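GDP-mannose-dependent alpha-(1-6)-phosphatidylinositol monomannoside mannosyltransferase (Corynebacterium glutamicum, PDB 3OKP) is a mannosyltransferase of the GT-B structural class, built from two domains that each carry a parallel beta-sheet, and is modelled here with guanosine-5'-diphosphate-alpha-D-mannose. Local coordinates at residues K112-T117 against V143-S148. Sequence-based numbering, arbitrary orientation.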
ATOM      1  N   LYS A 112      -2.847  -7.058 -25.808  1.00 12.71           N
ATOM      2  CA  LYS A 112      -3.484  -6.742 -24.534  1.00 12.43           C
ATOM      3  C   LYS A 112      -2.882  -5.484 -23.914  1.00 11.86           C
ATOM      4  O   LYS A 112      -1.658  -5.351 -23.821  1.00 11.46           O
ATOM      5  CB  LYS A 112      -3.355  -7.913 -23.554  1.00 12.32           C
ATOM      6  CG  LYS A 112      -4.198  -7.758 -22.291  1.00 12.13           C
ATOM      7  CD  LYS A 112      -3.936  -8.871 -21.280  1.00 12.58           C
ATOM      8  CE  LYS A 112      -4.362 -10.232 -21.817  1.00 13.84           C
ATOM      9  NZ  LYS A 112      -4.319 -11.270 -20.757  1.00 15.17           N
ATOM     10  N   VAL A 113      -3.752  -4.569 -23.494  1.00 11.69           N
ATOM     11  CA  VAL A 113      -3.332  -3.374 -22.772  1.00 11.44           C
ATOM     12  C   VAL A 113      -3.881  -3.408 -21.349  1.00 11.23           C
ATOM     13  O   VAL A 113      -5.083  -3.581 -21.136  1.00 11.35           O
ATOM     14  CB  VAL A 113      -3.770  -2.066 -23.487  1.00 11.59           C
ATOM     15  CG1 VAL A 113      -3.393  -0.841 -22.652  1.00 11.48           C
ATOM     16  CG2 VAL A 113      -3.143  -1.973 -24.873  1.00 12.13           C
ATOM     17  N   ILE A 114      -2.978  -3.259 -20.384  1.00 10.93           N
ATOM     18  CA  ILE A 114      -3.328  -3.224 -18.970  1.00 10.82           C
ATOM     19  C   ILE A 114      -2.936  -1.862 -18.407  1.00 10.55           C
ATOM     20  O   ILE A 114      -1.893  -1.318 -18.766  1.00 10.27           O
ATOM     21  CB  ILE A 114      -2.608  -4.347 -18.160  1.00 10.70           C
ATOM     22  CG1 ILE A 114      -2.787  -5.723 -18.817  1.00 11.37           C
ATOM     23  CG2 ILE A 114      -3.099  -4.397 -16.718  1.00 10.53           C
ATOM     24  CD1 ILE A 114      -1.625  -6.151 -19.686  1.00 10.68           C
ATOM     25  N   ALA A 115      -3.784  -1.310 -17.540  1.00 10.70           N
ATOM     26  CA  ALA A 115      -3.447  -0.102 -16.789  1.00 10.68           C
ATOM     27  C   ALA A 115      -3.824  -0.266 -15.316  1.00 10.87           C
ATOM     28  O   ALA A 115      -4.920  -0.740 -14.997  1.00 10.95           O
ATOM     29  CB  ALA A 115      -4.128   1.124 -17.394  1.00 10.80           C
ATOM     30  N   SER A 116      -2.909   0.118 -14.429  1.00 10.89           N
ATOM     31  CA  SER A 116      -3.133   0.015 -12.986  1.00 11.36           C
ATOM     32  C   SER A 116      -3.526   1.354 -12.373  1.00 11.69           C
ATOM     33  O   SER A 116      -2.852   2.362 -12.579  1.00 11.71           O
ATOM     34  CB  SER A 116      -1.896  -0.547 -12.273  1.00 11.19           C
ATOM     35  OG  SER A 116      -1.687  -1.915 -12.589  1.00 11.41           O
ATOM     36  N   THR A 117      -4.627   1.356 -11.630  1.00 12.26           N
ATOM     37  CA  THR A 117      -5.031   2.528 -10.862  1.00 12.80           C
ATOM     38  C   THR A 117      -4.511   2.395  -9.441  1.00 13.39           C
ATOM     39  O   THR A 117      -4.193   1.290  -8.985  1.00 13.16           O
ATOM     40  CB  THR A 117      -6.562   2.714 -10.829  1.00 13.03           C
ATOM     41  OG1 THR A 117      -7.174   1.587 -10.187  1.00 12.69           O
ATOM     42  CG2 THR A 117      -7.120   2.881 -12.239  1.00 12.70           C
ATOM     43  N   VAL A 143      -7.654  -4.354 -19.608  1.00 13.45           N
ATOM     44  CA  VAL A 143      -7.705  -4.710 -18.193  1.00 13.02           C
ATOM     45  C   VAL A 143      -7.340  -3.503 -17.334  1.00 12.37           C
ATOM     46  O   VAL A 143      -6.238  -2.967 -17.441  1.00 11.86           O
ATOM     47  CB  VAL A 143      -6.756  -5.891 -17.850  1.00 12.83           C
ATOM     48  CG1 VAL A 143      -6.856  -6.248 -16.367  1.00 12.92           C
ATOM     49  CG2 VAL A 143      -7.064  -7.117 -18.710  1.00 13.45           C
ATOM     50  N   LEU A 144      -8.276  -3.074 -16.494  1.00 12.34           N
ATOM     51  CA  LEU A 144      -7.993  -2.022 -15.529  1.00 11.92           C
ATOM     52  C   LEU A 144      -7.906  -2.616 -14.130  1.00 11.64           C
ATOM     53  O   LEU A 144      -8.869  -3.213 -13.640  1.00 11.98           O
ATOM     54  CB  LEU A 144      -9.052  -0.918 -15.581  1.00 12.36           C
ATOM     55  CG  LEU A 144      -8.667   0.353 -14.817  1.00 13.05           C
ATOM     56  CD1 LEU A 144      -7.865   1.307 -15.704  1.00 12.71           C
ATOM     57  CD2 LEU A 144      -9.896   1.042 -14.262  1.00 14.39           C
ATOM     58  N   THR A 145      -6.749  -2.464 -13.494  1.00 10.89           N
ATOM     59  CA  THR A 145      -6.573  -2.978 -12.136  1.00 10.52           C
ATOM     60  C   THR A 145      -6.850  -1.906 -11.079  1.00 10.45           C
ATOM     61  O   THR A 145      -6.668  -0.713 -11.327  1.00 10.19           O
ATOM     62  CB  THR A 145      -5.193  -3.657 -11.908  1.00 10.24           C
ATOM     63  OG1 THR A 145      -4.193  -2.674 -11.622  1.00  9.92           O
ATOM     64  CG2 THR A 145      -4.778  -4.503 -13.118  1.00  9.73           C
ATOM     65  N   TYR A 146      -7.311  -2.353  -9.911  1.00 10.36           N
ATOM     66  CA  TYR A 146      -7.672  -1.469  -8.809  1.00 10.60           C
ATOM     67  C   TYR A 146      -7.181  -2.061  -7.488  1.00 10.62           C
ATOM     68  O   TYR A 146      -7.025  -3.277  -7.371  1.00 10.68           O
ATOM     69  CB  TYR A 146      -9.192  -1.243  -8.779  1.00 10.81           C
ATOM     70  CG  TYR A 146     -10.012  -2.507  -8.584  1.00 11.15           C
ATOM     71  CD1 TYR A 146     -10.346  -2.954  -7.305  1.00 11.63           C
ATOM     72  CD2 TYR A 146     -10.458  -3.253  -9.677  1.00 11.23           C
ATOM     73  CE1 TYR A 146     -11.098  -4.113  -7.116  1.00 12.03           C
ATOM     74  CE2 TYR A 146     -11.214  -4.416  -9.497  1.00 11.30           C
ATOM     75  CZ  TYR A 146     -11.528  -4.837  -8.213  1.00 12.07           C
ATOM     76  OH  TYR A 146     -12.273  -5.980  -8.020  1.00 12.80           O
ATOM     77  N   ILE A 147      -6.950  -1.202  -6.499  1.00 10.94           N
ATOM     78  CA  ILE A 147      -6.381  -1.628  -5.212  1.00 11.25           C
ATOM     79  C   ILE A 147      -7.423  -2.079  -4.169  1.00 11.49           C
ATOM     80  O   ILE A 147      -7.125  -2.917  -3.316  1.00 11.58           O
ATOM     81  CB  ILE A 147      -5.420  -0.557  -4.608  1.00 11.19           C
ATOM     82  CG1 ILE A 147      -6.183   0.709  -4.192  1.00 11.88           C
ATOM     83  CG2 ILE A 147      -4.283  -0.239  -5.593  1.00 10.95           C
ATOM     84  CD1 ILE A 147      -5.386   1.665  -3.306  1.00 12.29           C
ATOM     85  N   SER A 148      -8.632  -1.525  -4.245  1.00 11.64           N
ATOM     86  CA  SER A 148      -9.710  -1.893  -3.322  1.00 12.01           C
ATOM     87  C   SER A 148     -11.086  -1.769  -3.970  1.00 12.24           C
ATOM     88  O   SER A 148     -11.259  -1.044  -4.951  1.00 11.76           O
ATOM     89  CB  SER A 148      -9.654  -1.033  -2.053  1.00 12.48           C
ATOM     90  OG  SER A 148      -9.774   0.347  -2.358  1.00 12.74           O
TER
HETATM   91  O   HOH W   1      -4.151  -1.446  -9.328  1.00  6.74           O
HETATM   92  O   HOH W   2      -7.256   1.763  -7.264  1.00  9.13           O
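T117 lays its methyl CG2 across the isobutyl end of L144, the two side chains meeting at about a right angle with CG2 3.9 Å from L144 CD1. Its hydroxyl takes the other branch: with chi1 at 62°, OG1 stands between its own backbone N and carbonyl carbon and reaches T145 O at 2.6 Å, in the carbonyl plane on a lone pair. The amide N of T117 donates to the same T145 O at 2.9 Å, tilted 35° from that plane, so one residue grips this oxygen twice. On the sheet face of I114, V143 and T145, the hydroxyls S116 OG and T145 OG1 are hydrogen-bonded at 2.8 Å, and W91 of the adjoining strand also bonds S116 OG. I114 runs alongside V143, its CG1 4.1 Å from V143 CB. These are neighbouring parallel strands, 112-116 and 143-146, joined through helices 121-124 and 128-140 in the Rossmann-like sheet of a GT-B domain. Their ladder alternates direction: V143 N donates to V113 O, A115 N to V143 O at 3.0 Å, and T145 N to A115 O. One water bridges T117 O, just beyond strand 112-116, to T145 OG1, still within strand 143-146; past the strand ends, a second donates to T117 OG1 and accepts from I147 N at 3.1 Å. The I147 side chain lies about 8 Å from the bound guanosine-5'-diphosphate-alpha-D-mannose, and S148 follows as the N-cap of helix 149-159.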